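Local coordinates for protein aminotransferase (Neisseria meningitidis Z2491, PDB 3JTX) that probably catalyses pyridoxal phosphate-dependent transfer of amino groups, as a class I/II aminotransferase whose cofactor is carried on an active-site lysine, at residues E70-C75 against N92-V97; I24-G29 against N344-A349; I213-N218 against L302-F307. All coordinates share one frame; numbering follows the deposited sequence. Where two conformers were deposited one is given.

Interaction 1: residues E70-C75 against N92-V97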
loop_
_atom_site.group_PDB
_atom_site.type_symbol
_atom_site.label_atom_id
_atom_site.label_comp_id
_atom_site.label_asym_id
_atom_site.label_seq_id
_atom_site.Cartn_x
_atom_site.Cartn_y
_atom_site.Cartn_z
ATOM N N GLU A 70 -19.739 -7.070 -0.291
ATOM C CA GLU A 70 -20.325 -6.783 1.019
ATOM C C GLU A 70 -19.557 -5.707 1.809
ATOM O O GLU A 70 -20.153 -5.007 2.615
ATOM C CB GLU A 70 -20.552 -8.075 1.849
ATOM C CG GLU A 70 -19.326 -8.951 2.086
ATOM C CD GLU A 70 -19.162 -10.082 1.060
ATOM O OE1 GLU A 70 -19.329 -9.841 -0.161
ATOM O OE2 GLU A 70 -18.871 -11.224 1.486
ATOM N N LEU A 71 -18.258 -5.529 1.564
ATOM C CA LEU A 71 -17.561 -4.383 2.172
ATOM C C LEU A 71 -17.983 -3.065 1.519
ATOM O O LEU A 71 -18.245 -2.086 2.215
ATOM C CB LEU A 71 -16.034 -4.535 2.123
ATOM C CG LEU A 71 -15.207 -3.314 2.555
ATOM C CD1 LEU A 71 -15.582 -2.898 3.984
ATOM C CD2 LEU A 71 -13.705 -3.617 2.422
ATOM N N ARG A 72 -18.036 -3.016 0.186
ATOM C CA ARG A 72 -18.448 -1.776 -0.475
ATOM C C ARG A 72 -19.890 -1.405 -0.076
ATOM O O ARG A 72 -20.222 -0.221 0.099
ATOM C CB ARG A 72 -18.250 -1.857 -1.989
ATOM C CG ARG A 72 -16.768 -1.728 -2.380
ATOM C CD ARG A 72 -16.506 -1.829 -3.864
ATOM N NE ARG A 72 -16.372 -3.230 -4.256
ATOM C CZ ARG A 72 -17.288 -3.940 -4.905
ATOM N NH1 ARG A 72 -18.430 -3.406 -5.276
ATOM N NH2 ARG A 72 -17.041 -5.194 -5.195
ATOM N N GLN A 73 -20.732 -2.416 0.116
ATOM C CA GLN A 73 -22.117 -2.195 0.520
ATOM C C GLN A 73 -22.226 -1.716 1.966
ATOM O O GLN A 73 -23.090 -0.874 2.281
ATOM C CB GLN A 73 -22.981 -3.452 0.271
ATOM C CG GLN A 73 -24.464 -3.213 0.453
ATOM C CD GLN A 73 -25.010 -2.158 -0.501
ATOM O OE1 GLN A 73 -24.732 -2.197 -1.696
ATOM N NE2 GLN A 73 -25.793 -1.220 0.025
ATOM N N ALA A 74 -21.359 -2.229 2.845
ATOM C CA ALA A 74 -21.299 -1.740 4.228
ATOM C C ALA A 74 -20.928 -0.249 4.253
ATOM O O ALA A 74 -21.483 0.534 5.030
ATOM C CB ALA A 74 -20.295 -2.537 5.041
ATOM N N CYS A 75 -19.992 0.139 3.393
ATOM C CA CYS A 75 -19.629 1.545 3.265
ATOM C C CYS A 75 -20.801 2.376 2.748
ATOM O O CYS A 75 -21.075 3.453 3.287
ATOM C CB CYS A 75 -18.411 1.716 2.369
ATOM S SG CYS A 75 -16.945 0.934 3.045
ATOM N N ASN A 92 -19.969 1.088 -8.081
ATOM C CA ASN A 92 -19.041 1.893 -8.874
ATOM C C ASN A 92 -18.560 3.209 -8.262
ATOM O O ASN A 92 -17.682 3.836 -8.834
ATOM C CB ASN A 92 -19.566 2.106 -10.303
ATOM C CG ASN A 92 -20.867 2.884 -10.356
ATOM O OD1 ASN A 92 -21.289 3.490 -9.381
ATOM N ND2 ASN A 92 -21.501 2.877 -11.520
ATOM N N GLU A 93 -19.058 3.577 -7.078
ATOM C CA GLU A 93 -18.680 4.850 -6.436
ATOM C C GLU A 93 -17.876 4.722 -5.153
ATOM O O GLU A 93 -17.623 5.725 -4.483
ATOM C CB GLU A 93 -19.927 5.694 -6.162
ATOM C CG GLU A 93 -20.578 6.239 -7.421
ATOM C CD GLU A 93 -21.739 7.175 -7.146
ATOM O OE1 GLU A 93 -22.684 6.765 -6.438
ATOM O OE2 GLU A 93 -21.703 8.324 -7.654
ATOM N N ILE A 94 -17.466 3.502 -4.816
ATOM C CA ILE A 94 -16.738 3.228 -3.583
ATOM C C ILE A 94 -15.576 2.256 -3.826
ATOM O O ILE A 94 -15.761 1.202 -4.418
ATOM C CB ILE A 94 -17.674 2.600 -2.526
ATOM C CG1 ILE A 94 -18.872 3.513 -2.274
ATOM C CG2 ILE A 94 -16.898 2.290 -1.224
ATOM C CD1 ILE A 94 -19.825 3.059 -1.182
ATOM N N LEU A 95 -14.374 2.607 -3.374
ATOM C CA LEU A 95 -13.260 1.626 -3.304
ATOM C C LEU A 95 -12.733 1.549 -1.881
ATOM O O LEU A 95 -12.498 2.581 -1.246
ATOM C CB LEU A 95 -12.088 1.998 -4.229
ATOM C CG LEU A 95 -12.307 1.927 -5.741
ATOM C CD1 LEU A 95 -11.029 2.415 -6.513
ATOM C CD2 LEU A 95 -12.749 0.487 -6.161
ATOM N N PRO A 96 -12.520 0.327 -1.373
ATOM C CA PRO A 96 -11.788 0.267 -0.106
ATOM C C PRO A 96 -10.309 0.634 -0.269
ATOM O O PRO A 96 -9.695 0.377 -1.326
ATOM C CB PRO A 96 -11.941 -1.197 0.316
ATOM C CG PRO A 96 -12.186 -1.944 -0.947
ATOM C CD PRO A 96 -12.767 -1.005 -1.955
ATOM N N VAL A 97 -9.723 1.203 0.781
ATOM C CA VAL A 97 -8.313 1.584 0.752
ATOM C C VAL A 97 -7.620 1.168 2.053
ATOM O O VAL A 97 -8.265 1.012 3.083
ATOM C CB VAL A 97 -8.149 3.099 0.530
ATOM C CG1 VAL A 97 -8.731 3.519 -0.840
ATOM C CG2 VAL A 97 -8.800 3.901 1.671
#
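Side-chain packing joins helix 69-82 to strand 94-97 through Leu71, Arg72 and Cys75 on one side and Ile94 and Pro96 on the other. Leu71 sends CD2 to the proline ring, meeting Pro96 CB at 3.7 Å; its CG stands opposite its own backbone N (chi1 172°), and the branch reaches Pro96 although the CB bond does not point at the strand. Both branches of Ile94 are engaged: Ile94 CG2 makes an apolar contact with Cys75 CB at 3.9 Å, while Ile94 CD1 packs on the backbone oxygen of the helix, Arg72 O, 3.5 Å away. The aliphatic part of Arg72 fills the middle, with Arg72 CG 4.1 Å from Pro96 CD. In the seven-stranded mixed sheet of the large domain of this fold-type I aminotransferase, 94-97 is an outermost strand, paired antiparallel with strand 255-259. Side chains alternate along it: Ile94 and Pro96 face helix 69-82, and Leu95 packs on helix 261-274. Residues 70-75 run steeply across strand 94-97, at 106° between N-to-C directions with the axes 8.4 Å apart, so one short turn meets the strand. No hydrogen bond joins the two segments; Arg72 CD, a carbon, packs against Ile94 O at 3.2 Å. The Arg72 chain, bent at chi3 (-86°), carries its guanidinium past that carbonyl to three backbone oxygens elsewhere: NE hydrogen-bonds to Ala66 O, NH2 to Gly67 O and NH1 to Ala90 O, fixing the rotation of the group.

Interaction 2: residues I24-G29 against N344-A349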
loop_
_atom_site.group_PDB
_atom_site.type_symbol
_atom_site.label_atom_id
_atom_site.label_comp_id
_atom_site.label_asym_id
_atom_site.label_seq_id
_atom_site.Cartn_x
_atom_site.Cartn_y
_atom_site.Cartn_z
ATOM N N ILE A 24 16.626 21.452 27.003
ATOM C CA ILE A 24 15.680 21.865 28.035
ATOM C C ILE A 24 15.109 20.562 28.566
ATOM O O ILE A 24 14.554 19.754 27.809
ATOM C CB ILE A 24 14.534 22.752 27.493
ATOM C CG1 ILE A 24 15.067 24.026 26.806
ATOM C CG2 ILE A 24 13.585 23.132 28.614
ATOM C CD1 ILE A 24 14.078 24.628 25.728
ATOM N N SER A 25 15.290 20.335 29.862
ATOM C CA SER A 25 14.772 19.122 30.497
ATOM C C SER A 25 13.462 19.429 31.213
ATOM O O SER A 25 13.238 20.553 31.679
ATOM C CB SER A 25 15.803 18.519 31.463
ATOM O OG SER A 25 16.477 17.432 30.838
ATOM N N ALA A 26 12.586 18.434 31.249
ATOM C CA ALA A 26 11.352 18.518 32.024
ATOM C C ALA A 26 11.730 18.286 33.493
ATOM O O ALA A 26 12.739 17.633 33.771
ATOM C CB ALA A 26 10.382 17.452 31.567
ATOM N N PRO A 27 10.915 18.785 34.429
ATOM C CA PRO A 27 11.262 18.604 35.842
ATOM C C PRO A 27 11.427 17.143 36.256
ATOM O O PRO A 27 10.769 16.268 35.726
ATOM C CB PRO A 27 10.075 19.241 36.579
ATOM C CG PRO A 27 9.449 20.166 35.560
ATOM C CD PRO A 27 9.608 19.449 34.270
ATOM N N GLU A 28 12.305 16.906 37.221
ATOM C CA GLU A 28 12.472 15.587 37.799
ATOM C C GLU A 28 11.145 15.086 38.349
ATOM O O GLU A 28 10.423 15.834 39.006
ATOM C CB GLU A 28 13.479 15.661 38.937
ATOM C CG GLU A 28 13.624 14.384 39.761
ATOM C CD GLU A 28 14.543 14.597 40.943
ATOM O OE1 GLU A 28 14.083 15.030 42.029
ATOM O OE2 GLU A 28 15.752 14.339 40.778
ATOM N N GLY A 29 10.837 13.826 38.072
ATOM C CA GLY A 29 9.709 13.144 38.697
ATOM C C GLY A 29 8.360 13.511 38.117
ATOM O O GLY A 29 7.326 13.227 38.718
ATOM N N ASN A 344 8.018 26.615 27.474
ATOM C CA ASN A 344 7.658 26.872 28.887
ATOM C C ASN A 344 6.834 25.725 29.499
ATOM O O ASN A 344 7.080 25.299 30.643
ATOM C CB ASN A 344 6.925 28.212 28.996
ATOM C CG ASN A 344 6.745 28.679 30.430
ATOM O OD1 ASN A 344 7.643 28.545 31.259
ATOM N ND2 ASN A 344 5.576 29.242 30.727
ATOM N N LEU A 345 5.886 25.195 28.739
ATOM C CA LEU A 345 5.064 24.084 29.223
ATOM C C LEU A 345 5.897 22.838 29.479
ATOM O O LEU A 345 5.619 22.084 30.417
ATOM C CB LEU A 345 3.934 23.752 28.240
ATOM C CG LEU A 345 2.814 24.793 28.075
ATOM C CD1 LEU A 345 1.595 24.133 27.419
ATOM C CD2 LEU A 345 2.448 25.458 29.357
ATOM N N TRP A 346 6.904 22.618 28.627
ATOM C CA TRP A 346 7.800 21.470 28.774
ATOM C C TRP A 346 8.713 21.632 29.977
ATOM O O TRP A 346 8.812 20.719 30.809
ATOM C CB TRP A 346 8.619 21.255 27.497
ATOM C CG TRP A 346 9.647 20.196 27.635
ATOM C CD1 TRP A 346 11.008 20.368 27.642
ATOM C CD2 TRP A 346 9.419 18.797 27.789
ATOM N NE1 TRP A 346 11.633 19.156 27.779
ATOM C CE2 TRP A 346 10.686 18.174 27.861
ATOM C CE3 TRP A 346 8.268 18.005 27.869
ATOM C CZ2 TRP A 346 10.835 16.799 28.033
ATOM C CZ3 TRP A 346 8.414 16.635 28.023
ATOM C CH2 TRP A 346 9.693 16.044 28.112
ATOM N N GLN A 347 9.365 22.791 30.076
ATOM C CA GLN A 347 10.317 23.041 31.152
ATOM C C GLN A 347 9.640 23.085 32.517
ATOM O O GLN A 347 10.225 22.645 33.502
ATOM C CB GLN A 347 11.077 24.358 30.927
ATOM C CG GLN A 347 12.172 24.632 31.989
ATOM C CD GLN A 347 12.814 26.008 31.845
ATOM O OE1 GLN A 347 12.480 26.769 30.939
ATOM N NE2 GLN A 347 13.738 26.324 32.735
ATOM N N LYS A 348 8.426 23.634 32.584
ATOM C CA LYS A 348 7.754 23.821 33.879
ATOM C C LYS A 348 6.839 22.661 34.282
ATOM O O LYS A 348 6.619 22.459 35.465
ATOM C CB LYS A 348 6.916 25.097 33.890
ATOM C CG LYS A 348 7.672 26.380 33.611
ATOM C CD LYS A 348 8.493 26.837 34.786
ATOM C CE LYS A 348 9.242 28.138 34.478
ATOM N NZ LYS A 348 8.435 29.170 33.728
ATOM N N ALA A 349 6.284 21.930 33.315
ATOM C CA ALA A 349 5.220 20.942 33.613
ATOM C C ALA A 349 5.336 19.615 32.874
ATOM O O ALA A 349 4.471 18.743 33.017
ATOM C CB ALA A 349 3.859 21.564 33.345
#
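The N-terminal segment that leads into strand 33-34 lies against the C-terminal turns of helix 338-349, in what is probably the small domain of the fold-type I aminotransferase, with Ile24, Ala26 and Pro27 meeting Trp346, Gln347 and the backbone of Lys348. Trp346 works by edge and face. From the edge, Trp346 NE1 donates to Ile24 O over 3.0 Å (151° at the hydrogen); the oxygen sits in the indole plane, but the donor rises well above the plane of the carbonyl. Over one face, the methyl of Ala26 makes a CH-pi contact, its CB 3.7 Å from the centroid of the Trp346 six-membered ring. The indole gets there because its CG is anti to the backbone N (chi1 174°), which turns the ring toward the 24-26 backbone. Ile24 CG2 rests against Gln347 CB at 3.6 Å, the two side chains crossing at about a right angle. Farther along, the chain meets helix carbonyls: Ala26 CA gives a CA-H...O contact to Trp346 O (3.6 Å), and Pro27 CG comes within 3.3 Å of Gln347 O. Within the helix, Lys348 NZ hydrogen-bonds to Asn344 OD1 in the carbonyl plane, on a lone pair. Trp346 also touches Met21, Ala32 and Gln352, Leu345 packs on helix 381-394, and beyond the contact strands 33-34 and 351-352 pair in parallel.

Interaction 3: residues I213-N218 against L302-F307; sequences IYFDGN and LYQEKF
Gln304 turns its CG opposite the backbone N (chi1 171°) and bends at chi2 (90°), which brings its amide from helix 294-314 to the backbone of Phe215 and Asp216. Those two residues open a type I' beta turn running from Phe215 to Asn218, in the loop between strand 203-207 and helix 223-229 of the fold-type I aminotransferase. Both lie against a long helix that, in this family, leads from the large domain toward the small one. Gln304 OE1 accepts from Asp216 N at 2.9 Å, on a lone pair in the carbonyl plane, and also takes a hydrogen from a water lying 2.7 Å away. The same water donates to Tyr214 O, linking the loop backbone to the helix a second time. On the other side of the amide, Gln304 NE2 makes a weak hydrogen bond to Asp216 OD1 (3.3 Å), the carboxylate turned steeply to the amide, while its stronger partner is Glu308 OE2. Two hydrogen bonds to OE1 and the pair from NE2 together fix which way round the amide sits.

Next to these polar contacts, Phe215 points an edge at the face of Phe307 in an edge-to-face pair, centroids 4.7 Å apart and planes at 55°; Phe215 CZ stands over the centre of the Phe307 ring. Tyr303, whose ring also meets His42 and Phe327, receives Ile213 through both branches: Ile213 CG2 lies 3.8 Å from Tyr303 CD2, and Ile213 CD1 the same distance from Tyr303 CE2.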
loop_
_atom_site.group_PDB
_atom_site.type_symbol
_atom_site.label_atom_id
_atom_site.label_comp_id
_atom_site.label_asym_id
_atom_site.label_seq_id
_atom_site.Cartn_x
_atom_site.Cartn_y
_atom_site.Cartn_z
ATOM N N ILE A 213 -15.751 12.491 15.090
ATOM C CA ILE A 213 -15.338 13.082 16.360
ATOM C C ILE A 213 -15.945 14.485 16.441
ATOM O O ILE A 213 -15.390 15.450 15.893
ATOM C CB ILE A 213 -13.791 13.114 16.520
ATOM C CG1 ILE A 213 -13.162 11.740 16.187
ATOM C CG2 ILE A 213 -13.428 13.555 17.912
ATOM C CD1 ILE A 213 -13.704 10.570 16.963
ATOM N N TYR A 214 -17.099 14.568 17.111
ATOM C CA TYR A 214 -17.885 15.798 17.200
ATOM C C TYR A 214 -18.671 15.849 18.506
ATOM O O TYR A 214 -18.688 14.883 19.267
ATOM C CB TYR A 214 -18.838 15.938 15.993
ATOM C CG TYR A 214 -19.866 14.820 15.827
ATOM C CD1 TYR A 214 -21.052 14.817 16.555
ATOM C CD2 TYR A 214 -19.657 13.784 14.926
ATOM C CE1 TYR A 214 -21.999 13.796 16.400
ATOM C CE2 TYR A 214 -20.588 12.755 14.768
ATOM C CZ TYR A 214 -21.765 12.773 15.512
ATOM O OH TYR A 214 -22.715 11.772 15.365
ATOM N N PHE A 215 -19.340 16.975 18.739
ATOM C CA PHE A 215 -19.961 17.276 20.017
ATOM C C PHE A 215 -21.458 17.509 19.901
ATOM O O PHE A 215 -21.962 17.902 18.846
ATOM C CB PHE A 215 -19.272 18.508 20.626
ATOM C CG PHE A 215 -17.781 18.461 20.491
ATOM C CD1 PHE A 215 -17.047 17.501 21.174
ATOM C CD2 PHE A 215 -17.119 19.318 19.627
ATOM C CE1 PHE A 215 -15.673 17.401 21.014
ATOM C CE2 PHE A 215 -15.748 19.227 19.461
ATOM C CZ PHE A 215 -15.020 18.268 20.153
ATOM N N ASP A 216 -22.163 17.217 20.994
ATOM C CA ASP A 216 -23.527 17.705 21.212
ATOM C C ASP A 216 -24.465 17.486 20.024
ATOM O O ASP A 216 -25.288 18.351 19.717
ATOM C CB ASP A 216 -23.469 19.205 21.567
ATOM C CG ASP A 216 -22.776 19.477 22.916
ATOM O OD1 ASP A 216 -23.230 18.902 23.933
ATOM O OD2 ASP A 216 -21.805 20.280 22.980
ATOM N N GLY A 217 -24.346 16.350 19.344
ATOM C CA GLY A 217 -25.230 16.048 18.211
ATOM C C GLY A 217 -25.010 16.836 16.914
ATOM O O GLY A 217 -25.793 16.698 15.957
ATOM N N ASN A 218 -23.952 17.647 16.855
ATOM C CA ASN A 218 -23.699 18.508 15.698
ATOM C C ASN A 218 -22.750 17.824 14.720
ATOM O O ASN A 218 -21.534 18.060 14.749
ATOM C CB ASN A 218 -23.130 19.858 16.145
ATOM C CG ASN A 218 -24.133 20.688 16.921
ATOM O OD1 ASN A 218 -25.321 20.681 16.623
ATOM N ND2 ASN A 218 -23.652 21.417 17.914
ATOM N N LEU A 302 -16.288 9.712 25.114
ATOM C CA LEU A 302 -15.004 9.943 25.803
ATOM C C LEU A 302 -14.445 11.319 25.451
ATOM O O LEU A 302 -14.002 12.055 26.335
ATOM C CB LEU A 302 -13.958 8.872 25.458
ATOM C CG LEU A 302 -14.162 7.429 25.950
ATOM C CD1 LEU A 302 -13.103 6.518 25.325
ATOM C CD2 LEU A 302 -14.141 7.321 27.483
ATOM N N TYR A 303 -14.469 11.681 24.168
ATOM C CA TYR A 303 -13.918 12.977 23.756
ATOM C C TYR A 303 -14.774 14.156 24.235
ATOM O O TYR A 303 -14.241 15.175 24.665
ATOM C CB TYR A 303 -13.741 13.043 22.241
ATOM C CG TYR A 303 -12.651 12.142 21.687
ATOM C CD1 TYR A 303 -11.306 12.370 21.984
ATOM C CD2 TYR A 303 -12.960 11.095 20.831
ATOM C CE1 TYR A 303 -10.296 11.560 21.455
ATOM C CE2 TYR A 303 -11.966 10.285 20.290
ATOM C CZ TYR A 303 -10.634 10.519 20.603
ATOM O OH TYR A 303 -9.637 9.719 20.068
ATOM N N GLN A 304 -16.093 14.015 24.123
ATOM C CA GLN A 304 -17.047 14.995 24.647
ATOM C C GLN A 304 -16.762 15.346 26.116
ATOM O O GLN A 304 -16.730 16.525 26.485
ATOM C CB GLN A 304 -18.477 14.453 24.497
ATOM C CG GLN A 304 -19.576 15.252 25.187
ATOM C CD GLN A 304 -20.196 16.348 24.325
ATOM O OE1 GLN A 304 -20.470 16.154 23.138
ATOM N NE2 GLN A 304 -20.453 17.498 24.941
ATOM N N GLU A 305 -16.554 14.323 26.941
ATOM C CA GLU A 305 -16.303 14.526 28.370
ATOM C C GLU A 305 -15.034 15.354 28.548
ATOM O O GLU A 305 -15.008 16.318 29.300
ATOM C CB GLU A 305 -16.174 13.170 29.069
ATOM C CG GLU A 305 -15.935 13.243 30.564
ATOM C CD GLU A 305 -15.696 11.875 31.213
ATOM O OE1 GLU A 305 -15.458 10.873 30.485
ATOM O OE2 GLU A 305 -15.723 11.820 32.464
ATOM N N LYS A 306 -13.980 15.003 27.816
ATOM C CA LYS A 306 -12.729 15.741 27.918
ATOM C C LYS A 306 -12.904 17.231 27.584
ATOM O O LYS A 306 -12.455 18.095 28.336
ATOM C CB LYS A 306 -11.662 15.141 26.990
ATOM C CG LYS A 306 -11.259 13.711 27.337
ATOM C CD LYS A 306 -10.204 13.183 26.378
ATOM C CE LYS A 306 -10.316 11.678 26.149
ATOM N NZ LYS A 306 -9.205 11.201 25.266
ATOM N N PHE A 307 -13.537 17.519 26.445
ATOM C CA PHE A 307 -13.714 18.900 25.986
ATOM C C PHE A 307 -14.631 19.691 26.923
ATOM O O PHE A 307 -14.376 20.861 27.187
ATOM C CB PHE A 307 -14.275 18.947 24.565
ATOM C CG PHE A 307 -13.228 18.841 23.494
ATOM C CD1 PHE A 307 -12.606 19.976 23.003
ATOM C CD2 PHE A 307 -12.868 17.615 22.985
ATOM C CE1 PHE A 307 -11.644 19.887 22.016
ATOM C CE2 PHE A 307 -11.911 17.508 21.994
ATOM C CZ PHE A 307 -11.294 18.656 21.506
HETATM O O HOH W 1 -20.383 14.120 21.404
#

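Overall arrangement
From the N terminus, residues 24-29 come first and open interaction 2, which closes only at 344-349, 315 residues on, tying the N-terminal segment to helix 338-349. Inside that long loop the other two follow in series. Interaction 1 opens at 70-75 and closes after a short excursion at 92-97, joining helix 69-82 to the edge strand 94-97 of the large mixed sheet. Interaction 3 opens at 213-218, after strand 203-207, and closes at 302-307, tying a loop of the sheet domain to helix 294-314, which in this family leads toward the small domain. Nothing crosses. Interactions 1 and 2 lie on opposite sides of the chain's centre, their centres about 48 Å apart.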